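Local coordinates for protein NAD nucleotidase (Haemophilus influenzae, PDB 3ZTV) that degrades NAD to adenosine and nicotinamide riboside, acting as both a pyrophosphatase and a zinc-dependent 5'-nucleotidase, at residues T30-Q38 / E316-L324. Numbering follows the deposited sequence.
Sequences TRINLNGQQ and ERKKALDTL
L34, which ends its strand and opens a type I' turn, meets helix 314-325 with both branches of its side chain. CD1 lies 3.7 Å from CG2 of T323 and 3.8 Å from CD2 of L324, while CD2 reaches CB of A320 at 3.8 Å. CG of L34 stands anti to the backbone N (chi1 -178°), which sends the fork between these three helix residues, and the L34 and L324 side chains cross at about a right angle. I32 adds a looser touch on L324 and also packs on V41 of the partner strand.

Polar groups gather beside this apolar patch, away from the zinc and adenosine sites. The amide of N35 sits over the helix turn K319-T323, and the carboxylate of E316 lies beside the side-chain amide of Q37 at the exposed margin. Within the helix, OG1 of T323 donates to O of K319 (3.2 Å), which also accepts the backbone N-H of T323, from the opposite face of its plane.

The hairpin itself is closed by L34 and Q37, paired through both backbone N-H groups; N35 and G36, the turn's two central residues, both take left-handed backbone angles. Hairpin tip and helix are thus joined by apolar contacts of L34 with A320, L324 and the T323 methyl, with polar side chains at the edge.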
loop_
_atom_site.group_PDB
_atom_site.type_symbol
_atom_site.label_atom_id
_atom_site.label_comp_id
_atom_site.label_asym_id
_atom_site.label_seq_id
_atom_site.Cartn_x
_atom_site.Cartn_y
_atom_site.Cartn_z
ATOM N N THR A 30 -26.348 -31.750 1.007
ATOM C CA THR A 30 -26.463 -30.794 2.096
ATOM C C THR A 30 -27.734 -31.108 2.891
ATOM O O THR A 30 -28.528 -31.958 2.486
ATOM C CB THR A 30 -26.481 -29.335 1.577
ATOM O OG1 THR A 30 -26.175 -28.436 2.649
ATOM C CG2 THR A 30 -27.844 -28.983 1.003
ATOM N N ARG A 31 -27.925 -30.431 4.016
ATOM C CA ARG A 31 -29.121 -30.647 4.820
ATOM C C ARG A 31 -29.926 -29.366 4.974
ATOM O O ARG A 31 -29.364 -28.293 5.220
ATOM C CB ARG A 31 -28.744 -31.212 6.190
ATOM C CG ARG A 31 -28.005 -32.534 6.115
ATOM C CD ARG A 31 -27.831 -33.137 7.492
ATOM N NE ARG A 31 -26.896 -34.255 7.477
ATOM C CZ ARG A 31 -26.644 -35.022 8.532
ATOM N NH1 ARG A 31 -27.265 -34.791 9.679
ATOM N NH2 ARG A 31 -25.775 -36.018 8.436
ATOM N N ILE A 32 -31.239 -29.488 4.805
ATOM C CA ILE A 32 -32.153 -28.364 4.948
ATOM C C ILE A 32 -33.276 -28.731 5.907
ATOM O O ILE A 32 -33.498 -29.908 6.206
ATOM C CB ILE A 32 -32.785 -27.968 3.592
ATOM C CG1 ILE A 32 -33.543 -29.149 2.979
ATOM C CG2 ILE A 32 -31.710 -27.439 2.631
ATOM C CD1 ILE A 32 -34.244 -28.818 1.678
ATOM N N ASN A 33 -33.976 -27.718 6.403
ATOM C CA ASN A 33 -35.196 -27.951 7.156
ATOM C C ASN A 33 -36.400 -27.732 6.254
ATOM O O ASN A 33 -36.744 -26.592 5.922
ATOM C CB ASN A 33 -35.265 -27.054 8.388
ATOM C CG ASN A 33 -36.213 -27.600 9.439
ATOM O OD1 ASN A 33 -37.415 -27.352 9.392
ATOM N ND2 ASN A 33 -35.675 -28.366 10.384
ATOM N N LEU A 34 -37.031 -28.834 5.864
ATOM C CA LEU A 34 -38.117 -28.816 4.898
ATOM C C LEU A 34 -39.379 -29.362 5.552
ATOM O O LEU A 34 -39.386 -30.478 6.079
ATOM C CB LEU A 34 -37.745 -29.664 3.680
ATOM C CG LEU A 34 -38.714 -29.749 2.500
ATOM C CD1 LEU A 34 -39.012 -28.359 1.959
ATOM C CD2 LEU A 34 -38.147 -30.640 1.408
ATOM N N ASN A 35 -40.444 -28.570 5.523
ATOM C CA ASN A 35 -41.673 -28.941 6.213
ATOM C C ASN A 35 -41.402 -29.393 7.650
ATOM O O ASN A 35 -42.033 -30.327 8.141
ATOM C CB ASN A 35 -42.435 -30.026 5.442
ATOM C CG ASN A 35 -42.918 -29.553 4.080
ATOM O OD1 ASN A 35 -43.213 -30.359 3.197
ATOM N ND2 ASN A 35 -42.993 -28.239 3.901
ATOM N N GLY A 36 -40.451 -28.742 8.312
ATOM C CA GLY A 36 -40.194 -28.972 9.725
ATOM C C GLY A 36 -39.166 -30.031 10.085
ATOM O O GLY A 36 -38.771 -30.142 11.249
ATOM N N GLN A 37 -38.721 -30.805 9.100
ATOM C CA GLN A 37 -37.804 -31.912 9.361
ATOM C C GLN A 37 -36.461 -31.739 8.662
ATOM O O GLN A 37 -36.402 -31.267 7.525
ATOM C CB GLN A 37 -38.433 -33.233 8.910
ATOM C CG GLN A 37 -39.849 -33.455 9.422
ATOM C CD GLN A 37 -40.172 -34.921 9.618
ATOM O OE1 GLN A 37 -40.257 -35.686 8.657
ATOM N NE2 GLN A 37 -40.348 -35.323 10.871
ATOM N N GLN A 38 -35.386 -32.132 9.338
ATOM C CA GLN A 38 -34.075 -32.136 8.699
ATOM C C GLN A 38 -34.056 -33.154 7.570
ATOM O O GLN A 38 -34.430 -34.318 7.751
ATOM C CB GLN A 38 -32.954 -32.422 9.697
ATOM C CG GLN A 38 -31.594 -32.583 9.034
ATOM C CD GLN A 38 -30.456 -32.048 9.877
ATOM O OE1 GLN A 38 -29.635 -32.810 10.394
ATOM N NE2 GLN A 38 -30.390 -30.726 10.011
ATOM N N GLU A 316 -46.199 -37.555 1.922
ATOM C CA GLU A 316 -45.131 -36.796 2.563
ATOM C C GLU A 316 -44.117 -36.312 1.525
ATOM O O GLU A 316 -43.632 -35.180 1.605
ATOM C CB GLU A 316 -44.436 -37.600 3.670
ATOM C CG GLU A 316 -43.712 -36.711 4.683
ATOM C CD GLU A 316 -42.943 -37.486 5.738
ATOM O OE1 GLU A 316 -42.868 -38.730 5.643
ATOM O OE2 GLU A 316 -42.406 -36.842 6.666
ATOM N N ARG A 317 -43.804 -37.156 0.546
ATOM C CA ARG A 317 -42.875 -36.751 -0.505
ATOM C C ARG A 317 -43.505 -35.669 -1.373
ATOM O O ARG A 317 -42.844 -34.702 -1.755
ATOM C CB ARG A 317 -42.436 -37.935 -1.370
ATOM C CG ARG A 317 -41.246 -37.580 -2.254
ATOM C CD ARG A 317 -40.770 -38.748 -3.101
ATOM N NE ARG A 317 -39.509 -38.417 -3.760
ATOM C CZ ARG A 317 -38.307 -38.602 -3.221
ATOM N NH1 ARG A 317 -38.186 -39.121 -2.006
ATOM N NH2 ARG A 317 -37.223 -38.256 -3.897
ATOM N N LYS A 318 -44.785 -35.834 -1.689
ATOM C CA LYS A 318 -45.499 -34.845 -2.490
ATOM C C LYS A 318 -45.512 -33.471 -1.817
ATOM O O LYS A 318 -45.292 -32.451 -2.477
ATOM C CB LYS A 318 -46.919 -35.331 -2.799
ATOM C CG LYS A 318 -46.965 -36.504 -3.770
ATOM C CD LYS A 318 -48.397 -36.950 -4.056
ATOM C CE LYS A 318 -48.446 -38.065 -5.097
ATOM N NZ LYS A 318 -47.844 -39.342 -4.608
ATOM N N LYS A 319 -45.737 -33.437 -0.507
ATOM C CA LYS A 319 -45.751 -32.171 0.226
ATOM C C LYS A 319 -44.375 -31.506 0.222
ATOM O O LYS A 319 -44.261 -30.281 0.112
ATOM C CB LYS A 319 -46.222 -32.381 1.667
ATOM C CG LYS A 319 -47.695 -32.736 1.795
ATOM C CD LYS A 319 -48.033 -33.169 3.210
ATOM C CE LYS A 319 -49.448 -33.727 3.290
ATOM N NZ LYS A 319 -49.690 -34.410 4.593
ATOM N N ALA A 320 -43.334 -32.321 0.360
ATOM C CA ALA A 320 -41.959 -31.836 0.306
ATOM C C ALA A 320 -41.669 -31.187 -1.044
ATOM O O ALA A 320 -41.139 -30.073 -1.112
ATOM C CB ALA A 320 -40.996 -32.983 0.565
ATOM N N LEU A 321 -42.025 -31.881 -2.114
ATOM C CA LEU A 321 -41.821 -31.377 -3.464
ATOM C C LEU A 321 -42.626 -30.108 -3.715
ATOM O O LEU A 321 -42.121 -29.145 -4.293
ATOM C CB LEU A 321 -42.171 -32.447 -4.504
ATOM C CG LEU A 321 -41.219 -33.638 -4.611
ATOM C CD1 LEU A 321 -41.826 -34.733 -5.491
ATOM C CD2 LEU A 321 -39.862 -33.201 -5.144
ATOM N N ASP A 322 -43.881 -30.101 -3.283
ATOM C CA ASP A 322 -44.728 -28.930 -3.462
ATOM C C ASP A 322 -44.133 -27.698 -2.786
ATOM O O ASP A 322 -44.151 -26.596 -3.345
ATOM C CB ASP A 322 -46.140 -29.190 -2.933
ATOM C CG ASP A 322 -46.942 -30.108 -3.835
ATOM O OD1 ASP A 322 -46.532 -30.324 -4.997
ATOM O OD2 ASP A 322 -47.995 -30.609 -3.387
ATOM N N THR A 323 -43.613 -27.869 -1.579
ATOM C CA THR A 323 -42.986 -26.747 -0.885
ATOM C C THR A 323 -41.807 -26.183 -1.688
ATOM O O THR A 323 -41.717 -24.973 -1.919
ATOM C CB THR A 323 -42.538 -27.130 0.538
ATOM O OG1 THR A 323 -43.697 -27.406 1.334
ATOM C CG2 THR A 323 -41.755 -26.002 1.185
ATOM N N LEU A 324 -40.915 -27.059 -2.133
ATOM C CA LEU A 324 -39.758 -26.622 -2.905
ATOM C C LEU A 324 -40.170 -25.939 -4.213
ATOM O O LEU A 324 -39.578 -24.926 -4.605
ATOM C CB LEU A 324 -38.831 -27.808 -3.183
ATOM C CG LEU A 324 -38.142 -28.407 -1.949
ATOM C CD1 LEU A 324 -37.373 -29.667 -2.302
ATOM C CD2 LEU A 324 -37.209 -27.393 -1.294
#